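ABC transporter binding protein AcbH (Actinoplanes, PDB 3OO8) binds beta-D-galactopyranose, its exclusive substrate, as the extracellular solute receptor of a bacterial ABC transporter. Local coordinates at residues S123-L128 and L134-N139; D83-W88 and K317-I322. The protein carries 2 engineered substitutions. All blocks are in the same frame, centred on the assembly; numbering follows the deposited sequence.

Contact 1 of 2, residues S123-L128 and L134-N139; sequences SLSKGL and LVPLYN
L124 CD1 is the tip that reaches the strand from the last turn of helix 119-124. It meets two strand residues, L134 at CD2 (4.0 Å) and P136 at CB. The leucine side chains pass at a slant, with one methyl of each at the crossing. CG of L124 lies between the backbone N and the carbonyl carbon (chi1 62°), a turn that brings the branch round to the strand. S125 points its CB toward the strand, 3.3 Å from L134 O. Its OG stands 3.4 Å from P136 CD, the ring carbon bonded to the proline nitrogen, raised out of the ring plane. This is packing; the hydroxyl's hydrogen bond goes back to A121 O, one turn earlier, which fixes its rotation. One hydrogen bond links the two segments. L134 N donates to S125 O at 3.2 Å, with an N-H...O angle of 150°. L134 O is taken by W110 NE1 of helix 107-113, whose side chain also packs on S125 and P136. Helix 119-124 leads into strand 134-147 through a loop, and this contact sets the loop's start against the strand's first residues. The burial is affordable because S125 O, S125 OG and L134 O each have a hydrogen-bond partner.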
ATOM      1  N   SER A 123       8.862  -9.595  -6.752  1.00 11.75           N
ATOM      2  CA  SER A 123       9.109  -8.302  -7.419  1.00 14.26           C
ATOM      3  C   SER A 123       9.306  -7.142  -6.454  1.00 12.75           C
ATOM      4  O   SER A 123      10.240  -6.337  -6.620  1.00 15.40           O
ATOM      5  CB  SER A 123       7.963  -7.935  -8.375  1.00 15.47           C
ATOM      6  OG  SER A 123       7.942  -8.885  -9.418  1.00 24.38           O
ATOM      7  N   LEU A 124       8.392  -6.990  -5.496  1.00 11.97           N
ATOM      8  CA  LEU A 124       8.499  -5.880  -4.568  1.00 11.77           C
ATOM      9  C   LEU A 124       9.665  -5.948  -3.595  1.00 11.12           C
ATOM     10  O   LEU A 124       9.987  -4.961  -2.930  1.00 11.15           O
ATOM     11  CB  LEU A 124       7.184  -5.654  -3.802  1.00 11.07           C
ATOM     12  CG  LEU A 124       6.686  -6.799  -2.897  1.00  9.33           C
ATOM     13  CD1 LEU A 124       7.394  -6.746  -1.523  1.00 12.52           C
ATOM     14  CD2 LEU A 124       5.144  -6.777  -2.729  1.00 10.62           C
ATOM     15  N   SER A 125      10.353  -7.103  -3.593  1.00 10.72           N
ATOM     16  CA  SER A 125      11.478  -7.319  -2.704  1.00 12.48           C
ATOM     17  C   SER A 125      12.832  -7.084  -3.372  1.00 11.61           C
ATOM     18  O   SER A 125      13.848  -7.172  -2.725  1.00 10.58           O
ATOM     19  CB  SER A 125      11.407  -8.733  -2.104  1.00 11.42           C
ATOM     20  OG  SER A 125      10.214  -8.875  -1.322  1.00 12.44           O
ATOM     21  N   LYS A 126      12.808  -6.756  -4.662  1.00 11.63           N
ATOM     22  CA  LYS A 126      14.078  -6.606  -5.433  1.00 12.68           C
ATOM     23  C   LYS A 126      14.479  -5.171  -5.715  1.00 12.34           C
ATOM     24  O   LYS A 126      13.644  -4.240  -5.685  1.00 13.98           O
ATOM     25  CB  LYS A 126      13.928  -7.303  -6.777  1.00 13.40           C
ATOM     26  CG  LYS A 126      13.830  -8.811  -6.678  1.00 13.88           C
ATOM     27  CD  LYS A 126      13.599  -9.406  -8.055  1.00 16.00           C
ATOM     28  CE  LYS A 126      13.511 -10.897  -7.975  1.00 19.83           C
ATOM     29  NZ  LYS A 126      13.345 -11.533  -9.341  1.00 16.89           N
ATOM     30  N   GLY A 127      15.777  -4.982  -5.934  1.00 13.27           N
ATOM     31  CA  GLY A 127      16.321  -3.694  -6.352  1.00 12.06           C
ATOM     32  C   GLY A 127      16.363  -3.633  -7.878  1.00 12.31           C
ATOM     33  O   GLY A 127      15.996  -4.590  -8.561  1.00 15.62           O
ATOM     34  N   LEU A 128      16.811  -2.491  -8.390  1.00 14.69           N
ATOM     35  CA  LEU A 128      16.855  -2.246  -9.831  1.00 16.04           C
ATOM     36  C   LEU A 128      17.789  -3.258 -10.502  1.00 17.84           C
ATOM     37  O   LEU A 128      17.636  -3.613 -11.680  1.00 18.84           O
ATOM     38  CB  LEU A 128      17.342  -0.818 -10.086  1.00 15.85           C
ATOM     39  CG  LEU A 128      16.443   0.337  -9.628  1.00 15.42           C
ATOM     40  CD1 LEU A 128      17.101   1.668  -9.931  1.00 20.17           C
ATOM     41  CD2 LEU A 128      15.116   0.167 -10.354  1.00 21.45           C
ATOM     42  N   LEU A 134      14.854  -7.076   0.333  1.00 11.09           N
ATOM     43  CA  LEU A 134      13.818  -7.022   1.361  1.00 11.97           C
ATOM     44  C   LEU A 134      13.260  -8.410   1.653  1.00  9.69           C
ATOM     45  O   LEU A 134      13.100  -9.225   0.731  1.00  9.99           O
ATOM     46  CB  LEU A 134      12.653  -6.158   0.851  1.00  9.44           C
ATOM     47  CG  LEU A 134      11.500  -5.822   1.840  1.00 10.71           C
ATOM     48  CD1 LEU A 134      11.827  -4.556   2.631  1.00 12.19           C
ATOM     49  CD2 LEU A 134      10.141  -5.704   1.143  1.00 12.10           C
ATOM     50  N   VAL A 135      12.885  -8.648   2.921  1.00 10.40           N
ATOM     51  CA  VAL A 135      11.986  -9.775   3.228  1.00  8.58           C
ATOM     52  C   VAL A 135      10.660  -9.169   3.664  1.00  8.55           C
ATOM     53  O   VAL A 135      10.646  -8.466   4.673  1.00  9.83           O
ATOM     54  CB  VAL A 135      12.444 -10.652   4.378  1.00  9.00           C
ATOM     55  CG1 VAL A 135      11.348 -11.706   4.642  1.00  9.48           C
ATOM     56  CG2 VAL A 135      13.744 -11.361   4.014  1.00 11.30           C
ATOM     57  N   PRO A 136       9.592  -9.414   2.905  1.00  8.82           N
ATOM     58  CA  PRO A 136       8.329  -8.750   3.307  1.00  8.23           C
ATOM     59  C   PRO A 136       7.612  -9.535   4.387  1.00  9.94           C
ATOM     60  O   PRO A 136       7.861 -10.740   4.549  1.00 11.40           O
ATOM     61  CB  PRO A 136       7.512  -8.802   2.007  1.00  9.24           C
ATOM     62  CG  PRO A 136       7.937 -10.022   1.326  1.00 12.56           C
ATOM     63  CD  PRO A 136       9.412 -10.187   1.656  1.00  8.47           C
ATOM     64  N   LEU A 137       6.701  -8.866   5.094  1.00  9.04           N
ATOM     65  CA  LEU A 137       5.962  -9.507   6.194  1.00 10.29           C
ATOM     66  C   LEU A 137       4.457  -9.451   5.976  1.00  8.83           C
ATOM     67  O   LEU A 137       3.792 -10.486   6.075  1.00  9.92           O
ATOM     68  CB  LEU A 137       6.326  -8.873   7.559  1.00  8.32           C
ATOM     69  CG  LEU A 137       5.863  -9.731   8.749  1.00 12.27           C
ATOM     70  CD1 LEU A 137       6.604 -11.075   8.806  1.00 11.85           C
ATOM     71  CD2 LEU A 137       6.072  -8.917  10.036  1.00 10.95           C
ATOM     72  N   TYR A 138       3.899  -8.269   5.683  1.00  9.74           N
ATOM     73  CA  TYR A 138       2.446  -8.121   5.549  1.00  9.35           C
ATOM     74  C   TYR A 138       2.123  -6.907   4.672  1.00 10.70           C
ATOM     75  O   TYR A 138       2.965  -6.034   4.452  1.00  9.20           O
ATOM     76  CB  TYR A 138       1.737  -7.932   6.919  1.00  9.33           C
ATOM     77  CG  TYR A 138       2.326  -6.771   7.694  1.00  8.58           C
ATOM     78  CD1 TYR A 138       1.974  -5.451   7.371  1.00  7.05           C
ATOM     79  CD2 TYR A 138       3.317  -6.987   8.664  1.00  9.43           C
ATOM     80  CE1 TYR A 138       2.591  -4.350   8.016  1.00  9.27           C
ATOM     81  CE2 TYR A 138       3.961  -5.907   9.285  1.00  9.99           C
ATOM     82  CZ  TYR A 138       3.585  -4.610   8.963  1.00 10.39           C
ATOM     83  OH  TYR A 138       4.227  -3.576   9.589  1.00 10.52           O
ATOM     84  N   ASN A 139       0.893  -6.884   4.189  1.00 10.11           N
ATOM     85  CA  ASN A 139       0.342  -5.732   3.458  1.00 10.22           C
ATOM     86  C   ASN A 139      -1.153  -5.588   3.723  1.00  8.90           C
ATOM     87  O   ASN A 139      -1.724  -6.376   4.490  1.00  9.19           O
ATOM     88  CB  ASN A 139       0.746  -5.715   1.969  1.00  8.34           C
ATOM     89  CG  ASN A 139       0.401  -6.993   1.223  1.00 12.43           C
ATOM     90  OD1 ASN A 139      -0.496  -7.751   1.612  1.00 11.01           O
ATOM     91  ND2 ASN A 139       1.115  -7.225   0.111  1.00 10.17           N
TER

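Contact 2 of 2, residues D83-W88 and K317-I322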
ATOM      1  N   ASP A  83      22.048  -0.961  12.704  1.00 14.93           N
ATOM      2  CA  ASP A  83      21.844  -2.270  13.340  1.00 14.43           C
ATOM      3  C   ASP A  83      22.013  -3.370  12.298  1.00 12.84           C
ATOM      4  O   ASP A  83      22.112  -3.087  11.093  1.00 13.51           O
ATOM      5  CB  ASP A  83      20.443  -2.309  13.955  1.00 11.61           C
ATOM      6  CG  ASP A  83      20.256  -1.224  14.977  1.00 16.10           C
ATOM      7  OD1 ASP A  83      20.806  -1.359  16.095  1.00 17.27           O
ATOM      8  OD2 ASP A  83      19.573  -0.231  14.666  1.00 17.10           O
ATOM      9  N   SER A  84      21.989  -4.625  12.752  1.00 11.31           N
ATOM     10  CA  SER A  84      22.254  -5.776  11.889  1.00 10.82           C
ATOM     11  C   SER A  84      21.174  -5.981  10.833  1.00 11.67           C
ATOM     12  O   SER A  84      21.422  -6.518   9.735  1.00 14.84           O
ATOM     13  CB  SER A  84      22.296  -7.053  12.747  1.00 14.15           C
ATOM     14  OG  SER A  84      23.275  -6.969  13.784  1.00 14.04           O
ATOM     15  N   LEU A  85      19.956  -5.663  11.261  1.00 11.42           N
ATOM     16  CA  LEU A  85      18.743  -5.715  10.463  1.00 10.71           C
ATOM     17  C   LEU A  85      17.938  -4.473  10.796  1.00  9.59           C
ATOM     18  O   LEU A  85      18.126  -3.880  11.847  1.00 10.98           O
ATOM     19  CB  LEU A  85      17.883  -6.928  10.887  1.00  9.26           C
ATOM     20  CG  LEU A  85      18.492  -8.254  10.446  1.00  8.80           C
ATOM     21  CD1 LEU A  85      17.664  -9.463  10.869  1.00 11.39           C
ATOM     22  CD2 LEU A  85      18.657  -8.247   8.907  1.00 11.98           C
ATOM     23  N   ALA A  86      17.047  -4.083   9.893  1.00  9.63           N
ATOM     24  CA  ALA A  86      16.134  -2.982  10.175  1.00  9.92           C
ATOM     25  C   ALA A  86      14.756  -3.107   9.526  1.00  8.58           C
ATOM     26  O   ALA A  86      14.574  -3.750   8.521  1.00 10.56           O
ATOM     27  CB  ALA A  86      16.801  -1.630   9.779  1.00 12.70           C
ATOM     28  N   THR A  87      13.768  -2.497  10.142  1.00  9.97           N
ATOM     29  CA  THR A  87      12.474  -2.395   9.540  1.00  8.93           C
ATOM     30  C   THR A  87      12.449  -1.413   8.378  1.00 10.21           C
ATOM     31  O   THR A  87      12.968  -0.309   8.493  1.00 12.15           O
ATOM     32  CB  THR A  87      11.505  -1.802  10.562  1.00  8.50           C
ATOM     33  OG1 THR A  87      12.063  -0.609  11.146  1.00 11.69           O
ATOM     34  CG2 THR A  87      11.230  -2.828  11.677  1.00 10.83           C
ATOM     35  N   TRP A  88      11.828  -1.797   7.269  1.00  8.66           N
ATOM     36  CA  TRP A  88      11.632  -0.828   6.193  1.00  9.53           C
ATOM     37  C   TRP A  88      10.399  -1.257   5.393  1.00 11.56           C
ATOM     38  O   TRP A  88       9.530  -1.943   5.914  1.00 11.70           O
ATOM     39  CB  TRP A  88      12.905  -0.657   5.319  1.00  9.98           C
ATOM     40  CG  TRP A  88      12.837   0.610   4.502  1.00 11.49           C
ATOM     41  CD1 TRP A  88      12.837   0.722   3.134  1.00 12.02           C
ATOM     42  CD2 TRP A  88      12.699   1.943   5.013  1.00 12.21           C
ATOM     43  NE1 TRP A  88      12.701   2.041   2.773  1.00 12.73           N
ATOM     44  CE2 TRP A  88      12.606   2.811   3.898  1.00 11.84           C
ATOM     45  CE3 TRP A  88      12.621   2.489   6.298  1.00 14.68           C
ATOM     46  CZ2 TRP A  88      12.433   4.199   4.039  1.00 14.25           C
ATOM     47  CZ3 TRP A  88      12.478   3.894   6.434  1.00 10.61           C
ATOM     48  CH2 TRP A  88      12.381   4.708   5.305  1.00 12.16           C
ATOM     49  N   LYS A 317      20.004 -15.483   9.141  1.00 14.28           N
ATOM     50  CA  LYS A 317      19.222 -16.591   9.697  1.00 13.47           C
ATOM     51  C   LYS A 317      17.908 -16.065  10.233  1.00 13.03           C
ATOM     52  O   LYS A 317      16.876 -16.705  10.083  1.00 12.86           O
ATOM     53  CB  LYS A 317      19.955 -17.299  10.846  1.00 14.93           C
ATOM     54  CG  LYS A 317      21.200 -18.074  10.417  1.00 20.57           C
ATOM     55  CD  LYS A 317      21.667 -19.004  11.556  1.00 32.32           C
ATOM     56  CE  LYS A 317      20.606 -20.062  11.905  1.00 38.55           C
ATOM     57  NZ  LYS A 317      21.038 -21.113  12.894  1.00 44.58           N
ATOM     58  N   VAL A 318      17.969 -14.879  10.836  1.00 10.32           N
ATOM     59  CA  VAL A 318      16.769 -14.250  11.397  1.00 10.09           C
ATOM     60  C   VAL A 318      15.836 -13.878  10.237  1.00 11.65           C
ATOM     61  O   VAL A 318      14.620 -14.070  10.317  1.00 10.92           O
ATOM     62  CB  VAL A 318      17.095 -13.078  12.346  1.00  8.59           C
ATOM     63  CG1 VAL A 318      15.791 -12.375  12.795  1.00  9.07           C
ATOM     64  CG2 VAL A 318      17.797 -13.589  13.607  1.00 11.74           C
ATOM     65  N   LEU A 319      16.384 -13.332   9.151  1.00 10.49           N
ATOM     66  CA  LEU A 319      15.538 -13.046   7.989  1.00 10.52           C
ATOM     67  C   LEU A 319      14.860 -14.298   7.427  1.00 11.66           C
ATOM     68  O   LEU A 319      13.712 -14.241   6.997  1.00 11.82           O
ATOM     69  CB  LEU A 319      16.342 -12.351   6.888  1.00 11.36           C
ATOM     70  CG  LEU A 319      16.743 -10.885   7.102  1.00  9.93           C
ATOM     71  CD1 LEU A 319      17.662 -10.392   5.957  1.00 12.27           C
ATOM     72  CD2 LEU A 319      15.531  -9.928   7.257  1.00 12.63           C
ATOM     73  N   GLN A 320      15.584 -15.420   7.362  1.00 12.15           N
ATOM     74  CA  GLN A 320      14.973 -16.668   6.915  1.00 12.88           C
ATOM     75  C   GLN A 320      13.759 -17.021   7.756  1.00 13.47           C
ATOM     76  O   GLN A 320      12.749 -17.450   7.217  1.00 14.23           O
ATOM     77  CB  GLN A 320      16.000 -17.804   6.924  1.00 13.43           C
ATOM     78  CG  GLN A 320      16.995 -17.585   5.846  1.00 17.26           C
ATOM     79  CD  GLN A 320      18.157 -18.572   5.862  1.00 24.35           C
ATOM     80  OE1 GLN A 320      18.153 -19.540   6.613  1.00 27.73           O
ATOM     81  NE2 GLN A 320      19.146 -18.331   5.015  1.00 24.83           N
ATOM     82  N   TYR A 321      13.862 -16.833   9.065  1.00 11.75           N
ATOM     83  CA  TYR A 321      12.734 -17.084   9.960  1.00 11.73           C
ATOM     84  C   TYR A 321      11.591 -16.118   9.690  1.00 11.84           C
ATOM     85  O   TYR A 321      10.399 -16.511   9.673  1.00 11.44           O
ATOM     86  CB  TYR A 321      13.193 -17.030  11.431  1.00 11.90           C
ATOM     87  CG  TYR A 321      12.005 -17.088  12.372  1.00 10.56           C
ATOM     88  CD1 TYR A 321      11.463 -18.317  12.757  1.00 15.07           C
ATOM     89  CD2 TYR A 321      11.384 -15.937  12.787  1.00 14.05           C
ATOM     90  CE1 TYR A 321      10.341 -18.367  13.546  1.00 21.23           C
ATOM     91  CE2 TYR A 321      10.297 -15.985  13.589  1.00 20.03           C
ATOM     92  CZ  TYR A 321       9.771 -17.181  13.945  1.00 18.14           C
ATOM     93  OH  TYR A 321       8.646 -17.154  14.749  1.00 28.83           O
ATOM     94  N   ILE A 322      11.933 -14.852   9.475  1.00  9.21           N
ATOM     95  CA  ILE A 322      10.896 -13.853   9.241  1.00  9.72           C
ATOM     96  C   ILE A 322      10.119 -14.185   7.956  1.00  9.80           C
ATOM     97  O   ILE A 322       8.914 -13.886   7.851  1.00 11.01           O
ATOM     98  CB  ILE A 322      11.541 -12.432   9.180  1.00  9.61           C
ATOM     99  CG1 ILE A 322      11.956 -12.004  10.596  1.00 11.76           C
ATOM    100  CG2 ILE A 322      10.593 -11.413   8.510  1.00 10.99           C
ATOM    101  CD1 ILE A 322      12.678 -10.631  10.681  1.00  9.59           C
TER
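In segment 317-322, V318 is the first to meet L85. Its CB lies 3.9 Å from L85 CD1, and CG1 is close behind at 4.0 Å. CG1 stands anti to the backbone N (chi1 175°), which places this methyl beside the same leucine methyl as CB. V318 also rests on I30 of strand 30-34, a parallel neighbour of the strand that carries L85. L319 follows and takes the other branch of L85. L85 CD2 sits against the fork of L319, 3.7 Å from CG and 3.8 Å from CD1. CD2 of L319 is 3.9 Å from the same methyl. The two leucines run past each other in opposite directions, so the end of each lies alongside the other. L319 also touches F303 of strand 301-304, which pairs antiparallel with strand 85-89. Here a helix packs on one face of the central sheet, as in the alpha/beta lobes of class 2 solute-binding proteins. The segments come from distant parts of the chain, 229 residues apart at their closest ends. With an alanine in place of L85 both its methyls are gone, and a gap is likely to open between the strand and V318 and the fork of L319. One turn beyond V318, the side chain of I322 packs on the same F303.

Overall arrangement
Contact 1 and contact 2 have centres 13 Å apart and reach the same mixed sheet. Strand 301-304 lies between their strands, pairing antiparallel with both 85-89 and 134-147. Helix 312-322 joins the two sites directly. V135 CG2 meets L319 CD2 at 4.0 Å, and V135 CG1 meets I322 CG2 at the same distance. L137 CD1 lies 3.8 Å from I322 O. Along the chain, contact 1 is nested inside the loop that contact 2 closes. R373 and R93, which bind beta-D-galactose, have side chains about 9 and 10 Å from that of L134; no sugar is bound to this chain in the model. Contact 2 lies away from the sugar-binding residues.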